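Local coordinates for protein 3-carboxy-cis,cis-muconate cycloisomerase (Pseudomonas putida, PDB 1RE5) that belongs to the fumarase/aspartase-like lyase superfamily and forms a largely helical homotetramer with long central helices, at residues L122-A133 with L173-R184. Numbering follows the deposited sequence.
Sequences LDLIEADLGKLA and LTRHRQRLQELR
The Arg184 side chain sets out with CG trans to the backbone N (chi1 -174°), and the chain, bent at chi2, lays its guanidinium against Asp123 and Glu126 one turn apart on the facing helix. The extended Glu126 chain brings its carboxylate across. Asp123 OD2 accepts a hydrogen bond from Arg184 NH2 on its syn side, somewhat out of the carboxylate plane, 2.6 Å long and fairly straight at 162°, while OD2 itself stays in the guanidinium plane; the second, from Arg184 NH1, is weak. The carboxylate of Glu126 comes to another part of the guanidinium edge, OE1 lying 2.6 Å from Arg184 NH1 in a salt bridge. With acids at two places on its edge, the guanidinium is probably held in its rotation, and the two negative charges would favour its cationic form, while Leu122 CD1 lies over one of its faces.

Deeper in, Leu180 is a knob in the hole formed by Leu122, Ile125, Glu126 and Leu129, with CD2 3.5 Å from Leu129 CD1. The other branch of Leu129, CD2, meets Leu173 CD2 at 3.7 Å, and Leu173 CD1 reaches Leu132 CD2 at 3.6 Å. Arg177 lays one guanidinium face over Gly130, whose CA is 3.6 Å from Arg177 NH2.

The segments run nearly antiparallel (155°), their axes 10.1 Å apart at closest, as neighbours in the long-helix bundle characteristic of this superfamily. Helix 231-257 packs on Leu180 and His176, helix 319-347 on Leu129 and Leu132, and helix 434-449 on Ala133 and Arg177; Arg175 and Arg179 form salt bridges to Asp231 of a second subunit.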
loop_
_atom_site.group_PDB
_atom_site.type_symbol
_atom_site.label_atom_id
_atom_site.label_comp_id
_atom_site.label_asym_id
_atom_site.label_seq_id
_atom_site.Cartn_x
_atom_site.Cartn_y
_atom_site.Cartn_z
ATOM N N LEU D 122 -22.841 8.545 0.996
ATOM C CA LEU D 122 -22.617 9.413 -0.150
ATOM C C LEU D 122 -23.316 10.737 0.091
ATOM O O LEU D 122 -22.762 11.808 -0.187
ATOM C CB LEU D 122 -23.177 8.776 -1.418
ATOM C CG LEU D 122 -22.383 9.016 -2.701
ATOM C CD1 LEU D 122 -23.263 8.665 -3.873
ATOM C CD2 LEU D 122 -21.935 10.457 -2.801
ATOM N N ASP D 123 -24.539 10.651 0.614
ATOM C CA ASP D 123 -25.350 11.826 0.911
ATOM C C ASP D 123 -24.686 12.763 1.919
ATOM O O ASP D 123 -24.746 13.980 1.749
ATOM C CB ASP D 123 -26.746 11.396 1.403
ATOM C CG ASP D 123 -27.680 10.974 0.250
ATOM O OD1 ASP D 123 -28.746 10.373 0.530
ATOM O OD2 ASP D 123 -27.349 11.249 -0.933
ATOM N N LEU D 124 -24.057 12.212 2.955
ATOM C CA LEU D 124 -23.374 13.052 3.944
ATOM C C LEU D 124 -22.182 13.757 3.312
ATOM O O LEU D 124 -22.005 14.972 3.446
ATOM C CB LEU D 124 -22.854 12.228 5.117
ATOM C CG LEU D 124 -23.836 11.706 6.156
ATOM C CD1 LEU D 124 -23.054 11.302 7.407
ATOM C CD2 LEU D 124 -24.846 12.788 6.498
ATOM N N ILE D 125 -21.368 12.961 2.628
ATOM C CA ILE D 125 -20.173 13.430 1.970
ATOM C C ILE D 125 -20.459 14.537 0.983
ATOM O O ILE D 125 -19.721 15.517 0.930
ATOM C CB ILE D 125 -19.464 12.251 1.288
ATOM C CG1 ILE D 125 -18.916 11.328 2.381
ATOM C CG2 ILE D 125 -18.371 12.753 0.324
ATOM C CD1 ILE D 125 -18.207 10.119 1.866
ATOM N N GLU D 126 -21.530 14.401 0.209
ATOM C CA GLU D 126 -21.866 15.444 -0.758
ATOM C C GLU D 126 -22.267 16.731 -0.034
ATOM O O GLU D 126 -21.901 17.826 -0.461
ATOM C CB GLU D 126 -22.995 14.993 -1.690
ATOM C CG GLU D 126 -22.616 13.846 -2.625
ATOM C CD GLU D 126 -23.612 13.663 -3.785
ATOM O OE1 GLU D 126 -24.839 13.548 -3.525
ATOM O OE2 GLU D 126 -23.165 13.630 -4.958
ATOM N N ALA D 127 -23.003 16.596 1.067
ATOM C CA ALA D 127 -23.438 17.758 1.838
ATOM C C ALA D 127 -22.213 18.495 2.343
ATOM O O ALA D 127 -22.006 19.671 2.023
ATOM C CB ALA D 127 -24.300 17.326 3.009
ATOM N N ASP D 128 -21.397 17.791 3.132
ATOM C CA ASP D 128 -20.173 18.365 3.686
ATOM C C ASP D 128 -19.268 18.979 2.614
ATOM O O ASP D 128 -18.743 20.072 2.809
ATOM C CB ASP D 128 -19.399 17.314 4.480
ATOM C CG ASP D 128 -20.118 16.901 5.753
ATOM O OD1 ASP D 128 -20.987 17.669 6.221
ATOM O OD2 ASP D 128 -19.805 15.819 6.297
ATOM N N LEU D 129 -19.081 18.285 1.492
ATOM C CA LEU D 129 -18.248 18.831 0.423
ATOM C C LEU D 129 -18.796 20.155 -0.065
ATOM O O LEU D 129 -18.042 21.116 -0.197
ATOM C CB LEU D 129 -18.149 17.883 -0.772
ATOM C CG LEU D 129 -17.102 16.773 -0.750
ATOM C CD1 LEU D 129 -17.147 16.035 -2.069
ATOM C CD2 LEU D 129 -15.725 17.360 -0.522
ATOM N N GLY D 130 -20.102 20.197 -0.338
ATOM C CA GLY D 130 -20.728 21.420 -0.815
ATOM C C GLY D 130 -20.595 22.529 0.213
ATOM O O GLY D 130 -20.295 23.679 -0.110
ATOM N N LYS D 131 -20.814 22.186 1.474
ATOM C CA LYS D 131 -20.695 23.170 2.536
ATOM C C LYS D 131 -19.248 23.701 2.555
ATOM O O LYS D 131 -19.017 24.905 2.479
ATOM C CB LYS D 131 -21.067 22.521 3.868
ATOM C CG LYS D 131 -21.022 23.438 5.073
ATOM C CD LYS D 131 -21.340 22.659 6.351
ATOM C CE LYS D 131 -20.343 21.502 6.569
ATOM N NZ LYS D 131 -20.740 20.555 7.669
ATOM N N LEU D 132 -18.279 22.795 2.629
ATOM C CA LEU D 132 -16.873 23.165 2.640
ATOM C C LEU D 132 -16.470 23.992 1.414
ATOM O O LEU D 132 -15.737 24.969 1.537
ATOM C CB LEU D 132 -16.003 21.903 2.729
ATOM C CG LEU D 132 -14.476 22.069 2.727
ATOM C CD1 LEU D 132 -13.993 22.833 3.963
ATOM C CD2 LEU D 132 -13.850 20.702 2.672
ATOM N N ALA D 133 -16.944 23.610 0.236
ATOM C CA ALA D 133 -16.617 24.346 -0.978
ATOM C C ALA D 133 -17.170 25.769 -0.913
ATOM O O ALA D 133 -16.530 26.712 -1.385
ATOM C CB ALA D 133 -17.172 23.624 -2.194
ATOM N N LEU D 173 -11.830 20.287 -4.877
ATOM C CA LEU D 173 -13.107 19.875 -4.286
ATOM C C LEU D 173 -14.250 19.848 -5.310
ATOM O O LEU D 173 -15.110 18.955 -5.275
ATOM C CB LEU D 173 -13.479 20.787 -3.112
ATOM C CG LEU D 173 -12.633 20.626 -1.844
ATOM C CD1 LEU D 173 -13.202 21.477 -0.734
ATOM C CD2 LEU D 173 -12.625 19.182 -1.413
ATOM N N THR D 174 -14.261 20.824 -6.215
ATOM C CA THR D 174 -15.283 20.879 -7.251
ATOM C C THR D 174 -15.188 19.629 -8.139
ATOM O O THR D 174 -16.197 18.998 -8.469
ATOM C CB THR D 174 -15.109 22.137 -8.134
ATOM O OG1 THR D 174 -15.269 23.311 -7.324
ATOM C CG2 THR D 174 -16.141 22.152 -9.275
ATOM N N ARG D 175 -13.969 19.277 -8.528
ATOM C CA ARG D 175 -13.751 18.108 -9.360
ATOM C C ARG D 175 -14.197 16.829 -8.649
ATOM O O ARG D 175 -14.603 15.863 -9.296
ATOM C CB ARG D 175 -12.277 18.000 -9.729
ATOM C CG ARG D 175 -11.890 18.696 -11.014
ATOM C CD ARG D 175 -10.372 18.777 -11.132
ATOM N NE ARG D 175 -9.912 20.100 -10.730
ATOM C CZ ARG D 175 -8.861 20.328 -9.963
ATOM N NH1 ARG D 175 -8.142 19.323 -9.500
ATOM N NH2 ARG D 175 -8.541 21.571 -9.656
ATOM N N HIS D 176 -14.125 16.806 -7.322
ATOM C CA HIS D 176 -14.534 15.604 -6.604
ATOM C C HIS D 176 -16.035 15.512 -6.535
ATOM O O HIS D 176 -16.595 14.411 -6.566
ATOM C CB HIS D 176 -13.944 15.581 -5.193
ATOM C CG HIS D 176 -12.452 15.533 -5.186
ATOM N ND1 HIS D 176 -11.692 15.973 -4.121
ATOM C CD2 HIS D 176 -11.575 15.152 -6.143
ATOM C CE1 HIS D 176 -10.411 15.870 -4.425
ATOM N NE2 HIS D 176 -10.313 15.375 -5.647
ATOM N N ARG D 177 -16.687 16.667 -6.438
ATOM C CA ARG D 177 -18.142 16.698 -6.370
ATOM C C ARG D 177 -18.665 16.156 -7.679
ATOM O O ARG D 177 -19.633 15.395 -7.719
ATOM C CB ARG D 177 -18.617 18.125 -6.156
ATOM C CG ARG D 177 -18.079 18.714 -4.875
ATOM C CD ARG D 177 -18.580 20.108 -4.674
ATOM N NE ARG D 177 -20.009 20.143 -4.394
ATOM C CZ ARG D 177 -20.744 21.250 -4.474
ATOM N NH1 ARG D 177 -20.166 22.393 -4.834
ATOM N NH2 ARG D 177 -22.043 21.218 -4.183
ATOM N N GLN D 178 -17.971 16.549 -8.738
ATOM C CA GLN D 178 -18.255 16.158 -10.109
ATOM C C GLN D 178 -18.107 14.643 -10.235
ATOM O O GLN D 178 -18.976 13.976 -10.777
ATOM C CB GLN D 178 -17.246 16.867 -11.002
ATOM C CG GLN D 178 -17.480 16.883 -12.479
ATOM C CD GLN D 178 -16.321 17.600 -13.196
ATOM O OE1 GLN D 178 -15.928 18.728 -12.819
ATOM N NE2 GLN D 178 -15.765 16.947 -14.228
ATOM N N ARG D 179 -17.006 14.105 -9.716
ATOM C CA ARG D 179 -16.736 12.669 -9.775
ATOM C C ARG D 179 -17.783 11.871 -9.004
ATOM O O ARG D 179 -18.265 10.832 -9.477
ATOM C CB ARG D 179 -15.335 12.377 -9.223
ATOM C CG ARG D 179 -14.193 12.868 -10.122
ATOM C CD ARG D 179 -12.840 12.845 -9.400
ATOM N NE ARG D 179 -11.751 13.246 -10.284
ATOM C CZ ARG D 179 -10.814 14.135 -9.965
ATOM N NH1 ARG D 179 -10.822 14.717 -8.774
ATOM N NH2 ARG D 179 -9.878 14.467 -10.849
ATOM N N LEU D 180 -18.132 12.359 -7.815
ATOM C CA LEU D 180 -19.137 11.717 -6.964
ATOM C C LEU D 180 -20.485 11.658 -7.692
ATOM O O LEU D 180 -21.256 10.713 -7.563
ATOM C CB LEU D 180 -19.270 12.522 -5.669
ATOM C CG LEU D 180 -18.690 11.930 -4.380
ATOM C CD1 LEU D 180 -17.604 10.898 -4.674
ATOM C CD2 LEU D 180 -18.180 13.049 -3.516
ATOM N N GLN D 181 -20.746 12.688 -8.477
ATOM C CA GLN D 181 -21.982 12.782 -9.226
ATOM C C GLN D 181 -21.987 11.753 -10.347
ATOM O O GLN D 181 -22.991 11.080 -10.571
ATOM C CB GLN D 181 -22.108 14.195 -9.800
ATOM C CG GLN D 181 -23.497 14.609 -10.215
ATOM C CD GLN D 181 -23.543 16.054 -10.682
ATOM O OE1 GLN D 181 -22.870 16.436 -11.650
ATOM N NE2 GLN D 181 -24.334 16.870 -9.994
ATOM N N GLU D 182 -20.862 11.619 -11.039
ATOM C CA GLU D 182 -20.779 10.687 -12.151
ATOM C C GLU D 182 -20.837 9.226 -11.756
ATOM O O GLU D 182 -21.284 8.394 -12.545
ATOM C CB GLU D 182 -19.506 10.930 -12.948
ATOM C CG GLU D 182 -19.345 12.364 -13.414
ATOM C CD GLU D 182 -18.041 12.589 -14.155
ATOM O OE1 GLU D 182 -17.062 11.871 -13.842
ATOM O OE2 GLU D 182 -17.990 13.486 -15.032
ATOM N N LEU D 183 -20.394 8.902 -10.546
ATOM C CA LEU D 183 -20.402 7.513 -10.117
ATOM C C LEU D 183 -21.700 7.110 -9.412
ATOM O O LEU D 183 -21.981 5.919 -9.227
ATOM C CB LEU D 183 -19.198 7.234 -9.202
ATOM C CG LEU D 183 -19.145 7.811 -7.782
ATOM C CD1 LEU D 183 -20.112 7.094 -6.858
ATOM C CD2 LEU D 183 -17.746 7.641 -7.246
ATOM N N ARG D 184 -22.494 8.094 -9.021
ATOM C CA ARG D 184 -23.732 7.804 -8.316
ATOM C C ARG D 184 -24.615 6.747 -9.002
ATOM O O ARG D 184 -24.992 5.747 -8.387
ATOM C CB ARG D 184 -24.515 9.101 -8.103
ATOM C CG ARG D 184 -25.749 8.943 -7.259
ATOM C CD ARG D 184 -25.958 10.159 -6.364
ATOM N NE ARG D 184 -26.918 9.847 -5.308
ATOM C CZ ARG D 184 -26.908 10.383 -4.091
ATOM N NH1 ARG D 184 -25.986 11.277 -3.753
ATOM N NH2 ARG D 184 -27.808 9.996 -3.194
#